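Side-chain contacts in DNA repair protein XRCC1 (Homo sapiens, PDB 3LQC), which acts as a scaffold in DNA single-strand break repair, assembling repair protein complexes and binding poly-ADP-ribose chains, including those on auto-modified PARP1: residues Q15-C20 and V147-P152; P96-S101 and P105-M110. One frame throughout, in Å; residues are numbered along the deposited sequence.

In the fold
Both contacts belong to the N-terminal domain of XRCC1, a beta-sandwich, and both reach its three-stranded antiparallel sheet, though at opposite outer strands: contact 1 joins helix 17-25 to strand 143-150, contact 2 joins helix 96-101 to the loop entering strand 108-111. Their centres lie 24 Å apart and they do not touch. In sequence, contact 2 falls inside the long span of chain that contact 1 closes. Contact 1 is partly buried and mixes ring packing with a hydroxyl-to-backbone bond. Contact 2 is short-range and superficial, resting on one salt bridge, with residues of both its segments also meeting another protein chain.

Contact 1 (Q15-C20 and V147-P152); sequences QDSTHC and VRFHSP
Thr18 and Phe149 are joined by a polar link between a helix side chain and strand backbone. Phe149 N donates to Thr18 OG1 over 3.0 Å, with an N-H...O angle of 156°. The threonine torsion accounts for this: OG1 lies anti to its own carbonyl carbon (chi1 -61°), which turns the hydroxyl onto the strand and puts CG2 anti to the backbone N. Phe149 O lies 2.9 Å from Thr18 OG1, so the hydroxyl sits close to both backbone polar atoms. A valine here would probably leave Phe149 N without its acceptor and set a methyl against the strand backbone. A water also bridges the segments, donating to Thr18 O at 3.0 Å and to Val147 O.

Packing is divided between two helix residues. Ser17 approaches the Phe149 ring obliquely, nearest CD2, its CB 3.4 Å and its OG 3.3 Å from that carbon; Ser17 OG is hydrogen-bonded to Glu53. Thr18 CG2 meets Arg148 CG at 4.0 Å where the two side chains cross at an angle, after which the extended arginine leads away to a cation-pi contact with Phe146. The contact thus sets the first turn of helix 17-25 against an outer strand of the XRCC1 N-terminal beta-sandwich, a fold of the galactose-binding-domain clan. Leu47 of the neighbouring sheet touches both Ser17 and Phe149, and Cys20, disulfide-bonded to Cys12, ties the same helix to strand 7-12.

The start of the helix is fixed by Asp16 at its N-cap. Asp16 OD1 accepts from His19 N at 3.1 Å and from His19 ND1 at 3.0 Å, the two donors arriving from opposite faces of the carboxylate plane, so one oxygen both caps the helix and restrains the imidazole.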
ATOM      1  N   GLN A  15     -10.314 -28.175 -23.898  1.00 37.24           N
ATOM      2  CA  GLN A  15      -9.753 -28.099 -22.564  1.00 36.27           C
ATOM      3  C   GLN A  15     -10.346 -26.919 -21.818  1.00 36.06           C
ATOM      4  O   GLN A  15     -10.677 -25.899 -22.425  1.00 36.48           O
ATOM      5  CB  GLN A  15      -8.229 -27.978 -22.631  1.00 34.04           C
ATOM      6  CG  GLN A  15      -7.722 -27.121 -23.769  1.00 40.26           C
ATOM      7  CD  GLN A  15      -6.215 -27.191 -23.935  1.00 32.23           C
ATOM      8  OE1 GLN A  15      -5.508 -27.716 -23.079  1.00 35.68           O
ATOM      9  NE2 GLN A  15      -5.718 -26.656 -25.041  1.00 29.78           N
ATOM     10  N   ASP A  16     -10.500 -27.064 -20.505  1.00 32.24           N
ATOM     11  CA  ASP A  16     -10.924 -25.942 -19.684  1.00 34.10           C
ATOM     12  C   ASP A  16      -9.735 -25.038 -19.358  1.00 31.96           C
ATOM     13  O   ASP A  16      -8.578 -25.417 -19.557  1.00 32.76           O
ATOM     14  CB  ASP A  16     -11.657 -26.404 -18.417  1.00 31.09           C
ATOM     15  CG  ASP A  16     -10.760 -27.153 -17.440  1.00 37.61           C
ATOM     16  OD1 ASP A  16      -9.609 -27.484 -17.790  1.00 31.33           O
ATOM     17  OD2 ASP A  16     -11.221 -27.411 -16.303  1.00 44.84           O
ATOM     18  N   SER A  17     -10.035 -23.836 -18.882  1.00 33.31           N
ATOM     19  CA  SER A  17      -9.015 -22.853 -18.520  1.00 32.64           C
ATOM     20  C   SER A  17      -7.799 -23.461 -17.818  1.00 28.73           C
ATOM     21  O   SER A  17      -6.655 -23.197 -18.189  1.00 24.60           O
ATOM     22  CB  SER A  17      -9.637 -21.804 -17.613  1.00 30.26           C
ATOM     23  OG  SER A  17     -10.213 -22.436 -16.489  1.00 33.79           O
ATOM     24  N   THR A  18      -8.056 -24.272 -16.802  1.00 34.18           N
ATOM     25  CA  THR A  18      -6.989 -24.924 -16.051  1.00 28.00           C
ATOM     26  C   THR A  18      -6.085 -25.782 -16.935  1.00 30.16           C
ATOM     27  O   THR A  18      -4.862 -25.701 -16.836  1.00 29.86           O
ATOM     28  CB  THR A  18      -7.561 -25.785 -14.920  1.00 26.51           C
ATOM     29  OG1 THR A  18      -8.286 -24.949 -14.008  1.00 32.20           O
ATOM     30  CG2 THR A  18      -6.444 -26.509 -14.186  1.00 30.80           C
ATOM     31  N   HIS A  19      -6.684 -26.604 -17.794  1.00 31.11           N
ATOM     32  CA  HIS A  19      -5.910 -27.479 -18.677  1.00 31.40           C
ATOM     33  C   HIS A  19      -5.190 -26.672 -19.753  1.00 29.03           C
ATOM     34  O   HIS A  19      -4.056 -26.966 -20.136  1.00 29.68           O
ATOM     35  CB  HIS A  19      -6.825 -28.514 -19.338  1.00 34.90           C
ATOM     36  CG  HIS A  19      -6.985 -29.780 -18.553  1.00 40.39           C
ATOM     37  ND1 HIS A  19      -7.813 -29.876 -17.455  1.00 46.84           N
ATOM     38  CD2 HIS A  19      -6.431 -31.006 -18.717  1.00 46.05           C
ATOM     39  CE1 HIS A  19      -7.758 -31.106 -16.972  1.00 57.86           C
ATOM     40  NE2 HIS A  19      -6.928 -31.811 -17.719  1.00 57.78           N
ATOM     41  N   CYS A  20      -5.873 -25.647 -20.241  1.00 31.09           N
ATOM     42  CA  CYS A  20      -5.322 -24.775 -21.259  1.00 31.80           C
ATOM     43  C   CYS A  20      -4.067 -24.072 -20.737  1.00 28.74           C
ATOM     44  O   CYS A  20      -3.038 -24.025 -21.417  1.00 24.28           O
ATOM     45  CB  CYS A  20      -6.374 -23.760 -21.683  1.00 25.65           C
ATOM     46  SG  CYS A  20      -5.949 -22.850 -23.150  1.00 25.04           S
ATOM     47  N   VAL A 147      -1.399 -21.678 -12.910  1.00 26.51           N
ATOM     48  CA  VAL A 147      -2.596 -20.987 -12.481  1.00 28.31           C
ATOM     49  C   VAL A 147      -3.736 -21.979 -12.643  1.00 29.70           C
ATOM     50  O   VAL A 147      -3.847 -22.647 -13.675  1.00 28.01           O
ATOM     51  CB  VAL A 147      -2.856 -19.703 -13.300  1.00 25.60           C
ATOM     52  CG1 VAL A 147      -2.757 -19.986 -14.798  1.00 24.75           C
ATOM     53  CG2 VAL A 147      -4.208 -19.110 -12.941  1.00 23.05           C
ATOM     54  N   ARG A 148      -4.552 -22.112 -11.605  1.00 27.76           N
ATOM     55  CA  ARG A 148      -5.686 -23.020 -11.649  1.00 28.66           C
ATOM     56  C   ARG A 148      -6.977 -22.276 -11.360  1.00 31.85           C
ATOM     57  O   ARG A 148      -7.038 -21.424 -10.473  1.00 28.67           O
ATOM     58  CB  ARG A 148      -5.509 -24.162 -10.656  1.00 29.14           C
ATOM     59  CG  ARG A 148      -4.406 -25.107 -11.032  1.00 35.15           C
ATOM     60  CD  ARG A 148      -3.933 -25.904  -9.837  1.00 36.00           C
ATOM     61  NE  ARG A 148      -2.630 -26.497 -10.112  1.00 41.43           N
ATOM     62  CZ  ARG A 148      -1.697 -26.703  -9.187  1.00 49.72           C
ATOM     63  NH1 ARG A 148      -1.920 -26.358  -7.915  1.00 33.28           N
ATOM     64  NH2 ARG A 148      -0.538 -27.250  -9.537  1.00 42.07           N
ATOM     65  N   PHE A 149      -8.001 -22.601 -12.134  1.00 30.97           N
ATOM     66  CA  PHE A 149      -9.309 -22.014 -11.953  1.00 35.44           C
ATOM     67  C   PHE A 149     -10.272 -23.109 -11.548  1.00 37.36           C
ATOM     68  O   PHE A 149     -10.308 -24.176 -12.153  1.00 38.23           O
ATOM     69  CB  PHE A 149      -9.758 -21.331 -13.240  1.00 31.29           C
ATOM     70  CG  PHE A 149      -8.724 -20.410 -13.807  1.00 30.55           C
ATOM     71  CD1 PHE A 149      -8.584 -19.122 -13.319  1.00 28.96           C
ATOM     72  CD2 PHE A 149      -7.874 -20.839 -14.811  1.00 27.81           C
ATOM     73  CE1 PHE A 149      -7.622 -18.275 -13.832  1.00 30.76           C
ATOM     74  CE2 PHE A 149      -6.917 -19.997 -15.330  1.00 28.12           C
ATOM     75  CZ  PHE A 149      -6.785 -18.716 -14.838  1.00 28.79           C
ATOM     76  N   HIS A 150     -11.030 -22.843 -10.495  1.00 39.28           N
ATOM     77  CA  HIS A 150     -11.975 -23.812  -9.978  1.00 42.61           C
ATOM     78  C   HIS A 150     -13.393 -23.388 -10.306  1.00 46.36           C
ATOM     79  O   HIS A 150     -13.778 -22.236 -10.100  1.00 41.94           O
ATOM     80  CB  HIS A 150     -11.775 -24.000  -8.477  1.00 39.91           C
ATOM     81  CG  HIS A 150     -10.387 -24.417  -8.110  1.00 42.02           C
ATOM     82  ND1 HIS A 150      -9.925 -25.704  -8.293  1.00 39.27           N
ATOM     83  CD2 HIS A 150      -9.351 -23.716  -7.593  1.00 38.47           C
ATOM     84  CE1 HIS A 150      -8.669 -25.780  -7.896  1.00 34.84           C
ATOM     85  NE2 HIS A 150      -8.295 -24.588  -7.466  1.00 38.06           N
ATOM     86  N   SER A 151     -14.161 -24.337 -10.828  1.00 55.78           N
ATOM     87  CA  SER A 151     -15.496 -24.063 -11.318  1.00 58.64           C
ATOM     88  C   SER A 151     -16.473 -25.108 -10.788  1.00 67.89           C
ATOM     89  O   SER A 151     -16.079 -26.235 -10.487  1.00 67.72           O
ATOM     90  CB  SER A 151     -15.477 -24.074 -12.847  1.00 56.48           C
ATOM     91  OG  SER A 151     -14.308 -23.427 -13.339  1.00 48.12           O
ATOM     92  N   PRO A 152     -17.754 -24.728 -10.659  1.00 70.35           N
ATOM     93  CA  PRO A 152     -18.820 -25.655 -10.256  1.00 73.80           C
ATOM     94  C   PRO A 152     -18.873 -26.895 -11.151  1.00 78.81           C
ATOM     95  O   PRO A 152     -19.145 -26.773 -12.348  1.00 73.75           O
ATOM     96  CB  PRO A 152     -20.090 -24.820 -10.439  1.00 78.55           C
ATOM     97  CG  PRO A 152     -19.635 -23.406 -10.269  1.00 72.10           C
ATOM     98  CD  PRO A 152     -18.250 -23.354 -10.845  1.00 64.35           C
TER
HETATM   99  O   HOH W   1      -3.075 -24.888 -14.538  1.00 28.63           O

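Contact 2 (P96-S101 and P105-M110); sequences PSESRS and PNRVRM
Glu98 and Arg107 form a salt bridge in which both carboxylate oxygens are engaged, though unequally. The short bond runs from Arg107 NH2 to Glu98 OE2, 2.6 Å long and nearly straight at 169°. It leaves almost in the guanidinium plane and reaches OE2 on its syn side, tilted from the carboxylate plane. Its companion, from Arg107 NH1 to Glu98 OE1, is weak at 3.2 Å. A twist between the two groups accompanies this difference: their planes stand 46° apart, and the side chains cross at about a right angle. Extension from CG to NE gives Arg107 its reach, and the turn about CD-NE (chi4 97°) sets the guanidinium edge toward the acid.

Further hydrogen bonds hold both partners. Glu98 OE1 accepts from Ser95 N, and OE2 accepts from Asn104 ND2, while Arg107 NH1 also donates to Phe93 O; each charged group is therefore positioned by the loops flanking helix 96-101 as well as by its mate. With its carboxylate in the helix's first turn, Glu98 would probably also be stabilised by the helix dipole.

Other residues of the same segments meet a different protein chain of the assembly: Arg100 and Arg109 form salt bridges with its acidic side chains, and Pro96 packs on one of its aromatic groups.

The bond from Ser95 N to the glutamate three residues on is the glutamate half of a capping box, here extended by a surface salt bridge that joins a short helix to the loop entering outer strand 108-111 of the beta-sandwich.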
ATOM      1  N   PRO A  96      10.102  -5.711  -4.225  1.00 20.47           N
ATOM      2  CA  PRO A  96      11.190  -5.205  -5.069  1.00 18.15           C
ATOM      3  C   PRO A  96      12.550  -5.789  -4.674  1.00 20.03           C
ATOM      4  O   PRO A  96      13.321  -6.150  -5.572  1.00 24.41           O
ATOM      5  CB  PRO A  96      11.141  -3.695  -4.820  1.00 19.42           C
ATOM      6  CG  PRO A  96       9.694  -3.435  -4.522  1.00 15.14           C
ATOM      7  CD  PRO A  96       9.241  -4.627  -3.725  1.00 17.29           C
ATOM      8  N   SER A  97      12.828  -5.886  -3.372  1.00 17.60           N
ATOM      9  CA  SER A  97      14.066  -6.495  -2.874  1.00 22.05           C
ATOM     10  C   SER A  97      14.180  -7.921  -3.374  1.00 21.64           C
ATOM     11  O   SER A  97      15.188  -8.311  -3.971  1.00 25.92           O
ATOM     12  CB  SER A  97      14.103  -6.560  -1.337  1.00 20.23           C
ATOM     13  OG  SER A  97      13.542  -5.424  -0.730  1.00 28.35           O
ATOM     14  N   GLU A  98      13.142  -8.702  -3.095  1.00 19.44           N
ATOM     15  CA  GLU A  98      13.116 -10.104  -3.474  1.00 23.54           C
ATOM     16  C   GLU A  98      13.266 -10.244  -4.975  1.00 20.50           C
ATOM     17  O   GLU A  98      13.995 -11.112  -5.447  1.00 18.63           O
ATOM     18  CB  GLU A  98      11.817 -10.751  -3.018  1.00 20.62           C
ATOM     19  CG  GLU A  98      11.770 -11.034  -1.542  1.00 23.10           C
ATOM     20  CD  GLU A  98      10.364 -11.270  -1.048  1.00 27.08           C
ATOM     21  OE1 GLU A  98       9.434 -10.630  -1.588  1.00 23.77           O
ATOM     22  OE2 GLU A  98      10.191 -12.087  -0.121  1.00 24.82           O
ATOM     23  N   SER A  99      12.573  -9.378  -5.709  1.00 17.68           N
ATOM     24  CA  SER A  99      12.637  -9.373  -7.160  1.00 17.09           C
ATOM     25  C   SER A  99      14.076  -9.249  -7.604  1.00 21.57           C
ATOM     26  O   SER A  99      14.525  -9.999  -8.462  1.00 18.07           O
ATOM     27  CB  SER A  99      11.819  -8.222  -7.734  1.00 16.29           C
ATOM     28  OG  SER A  99      10.436  -8.415  -7.483  1.00 20.60           O
ATOM     29  N   ARG A 100      14.801  -8.315  -6.989  1.00 23.57           N
ATOM     30  CA  ARG A 100      16.202  -8.071  -7.329  1.00 20.73           C
ATOM     31  C   ARG A 100      17.135  -9.191  -6.868  1.00 23.66           C
ATOM     32  O   ARG A 100      18.114  -9.503  -7.543  1.00 22.88           O
ATOM     33  CB  ARG A 100      16.675  -6.722  -6.773  1.00 20.69           C
ATOM     34  CG  ARG A 100      16.194  -5.513  -7.580  1.00 18.51           C
ATOM     35  CD  ARG A 100      16.819  -4.221  -7.098  1.00 12.66           C
ATOM     36  NE  ARG A 100      16.587  -4.018  -5.674  1.00 17.83           N
ATOM     37  CZ  ARG A 100      15.581  -3.303  -5.174  1.00 17.46           C
ATOM     38  NH1 ARG A 100      14.715  -2.710  -5.981  1.00 14.28           N
ATOM     39  NH2 ARG A 100      15.450  -3.168  -3.862  1.00 15.28           N
ATOM     40  N   SER A 101      16.834  -9.800  -5.726  1.00 23.07           N
ATOM     41  CA  SER A 101      17.719 -10.822  -5.164  1.00 24.59           C
ATOM     42  C   SER A 101      17.375 -12.237  -5.629  1.00 28.27           C
ATOM     43  O   SER A 101      18.107 -13.181  -5.342  1.00 29.35           O
ATOM     44  CB  SER A 101      17.701 -10.771  -3.637  1.00 25.67           C
ATOM     45  OG  SER A 101      16.462 -11.239  -3.122  1.00 26.39           O
ATOM     46  N   PRO A 105      10.913 -16.687  -5.453  1.00 25.02           N
ATOM     47  CA  PRO A 105      10.289 -16.440  -6.761  1.00 24.97           C
ATOM     48  C   PRO A 105       9.055 -17.306  -6.999  1.00 24.80           C
ATOM     49  O   PRO A 105       8.326 -17.071  -7.956  1.00 24.42           O
ATOM     50  CB  PRO A 105      11.376 -16.859  -7.758  1.00 23.62           C
ATOM     51  CG  PRO A 105      12.543 -17.346  -6.944  1.00 30.44           C
ATOM     52  CD  PRO A 105      12.059 -17.595  -5.554  1.00 24.78           C
ATOM     53  N   ASN A 106       8.824 -18.295  -6.144  1.00 24.61           N
ATOM     54  CA  ASN A 106       7.822 -19.310  -6.434  1.00 27.21           C
ATOM     55  C   ASN A 106       6.685 -19.381  -5.430  1.00 26.39           C
ATOM     56  O   ASN A 106       6.124 -20.454  -5.199  1.00 31.43           O
ATOM     57  CB  ASN A 106       8.484 -20.686  -6.565  1.00 23.78           C
ATOM     58  CG  ASN A 106       9.535 -20.722  -7.651  1.00 25.74           C
ATOM     59  OD1 ASN A 106      10.696 -21.009  -7.387  1.00 34.83           O
ATOM     60  ND2 ASN A 106       9.136 -20.419  -8.880  1.00 26.19           N
ATOM     61  N   ARG A 107       6.328 -18.249  -4.842  1.00 23.62           N
ATOM     62  CA  ARG A 107       5.227 -18.257  -3.888  1.00 28.65           C
ATOM     63  C   ARG A 107       3.954 -18.792  -4.531  1.00 29.28           C
ATOM     64  O   ARG A 107       3.692 -18.555  -5.714  1.00 29.77           O
ATOM     65  CB  ARG A 107       4.974 -16.864  -3.314  1.00 27.41           C
ATOM     66  CG  ARG A 107       5.999 -16.435  -2.299  1.00 26.34           C
ATOM     67  CD  ARG A 107       5.570 -15.187  -1.561  1.00 22.11           C
ATOM     68  NE  ARG A 107       6.529 -14.869  -0.510  1.00 23.65           N
ATOM     69  CZ  ARG A 107       7.515 -13.987  -0.630  1.00 26.72           C
ATOM     70  NH1 ARG A 107       7.667 -13.296  -1.754  1.00 27.07           N
ATOM     71  NH2 ARG A 107       8.340 -13.779   0.385  1.00 26.49           N
ATOM     72  N   VAL A 108       3.179 -19.528  -3.746  1.00 27.06           N
ATOM     73  CA  VAL A 108       1.860 -19.963  -4.168  1.00 28.18           C
ATOM     74  C   VAL A 108       0.816 -19.262  -3.320  1.00 30.47           C
ATOM     75  O   VAL A 108       0.936 -19.208  -2.095  1.00 33.99           O
ATOM     76  CB  VAL A 108       1.680 -21.481  -3.996  1.00 30.52           C
ATOM     77  CG1 VAL A 108       0.261 -21.893  -4.410  1.00 29.45           C
ATOM     78  CG2 VAL A 108       2.730 -22.242  -4.792  1.00 27.48           C
ATOM     79  N   ARG A 109      -0.207 -18.717  -3.963  1.00 27.97           N
ATOM     80  CA  ARG A 109      -1.326 -18.154  -3.217  1.00 29.27           C
ATOM     81  C   ARG A 109      -2.648 -18.676  -3.764  1.00 27.66           C
ATOM     82  O   ARG A 109      -2.835 -18.759  -4.981  1.00 28.49           O
ATOM     83  CB  ARG A 109      -1.293 -16.622  -3.242  1.00 25.43           C
ATOM     84  CG  ARG A 109       0.005 -16.039  -2.718  1.00 26.15           C
ATOM     85  CD  ARG A 109       0.002 -14.524  -2.773  1.00 21.11           C
ATOM     86  NE  ARG A 109      -1.064 -13.953  -1.964  1.00 22.54           N
ATOM     87  CZ  ARG A 109      -1.393 -12.668  -1.984  1.00 23.15           C
ATOM     88  NH1 ARG A 109      -0.731 -11.835  -2.769  1.00 21.62           N
ATOM     89  NH2 ARG A 109      -2.381 -12.218  -1.222  1.00 22.88           N
ATOM     90  N   MET A 110      -3.544 -19.045  -2.853  1.00 28.27           N
ATOM     91  CA  MET A 110      -4.885 -19.485  -3.198  1.00 27.06           C
ATOM     92  C   MET A 110      -5.822 -18.324  -2.962  1.00 28.02           C
ATOM     93  O   MET A 110      -5.711 -17.642  -1.950  1.00 31.97           O
ATOM     94  CB  MET A 110      -5.309 -20.650  -2.301  1.00 28.92           C
ATOM     95  CG  MET A 110      -4.191 -21.645  -1.974  1.00 42.79           C
ATOM     96  SD  MET A 110      -3.709 -22.663  -3.379  1.00 56.52           S
ATOM     97  CE  MET A 110      -2.629 -23.867  -2.615  1.00 39.93           C
TER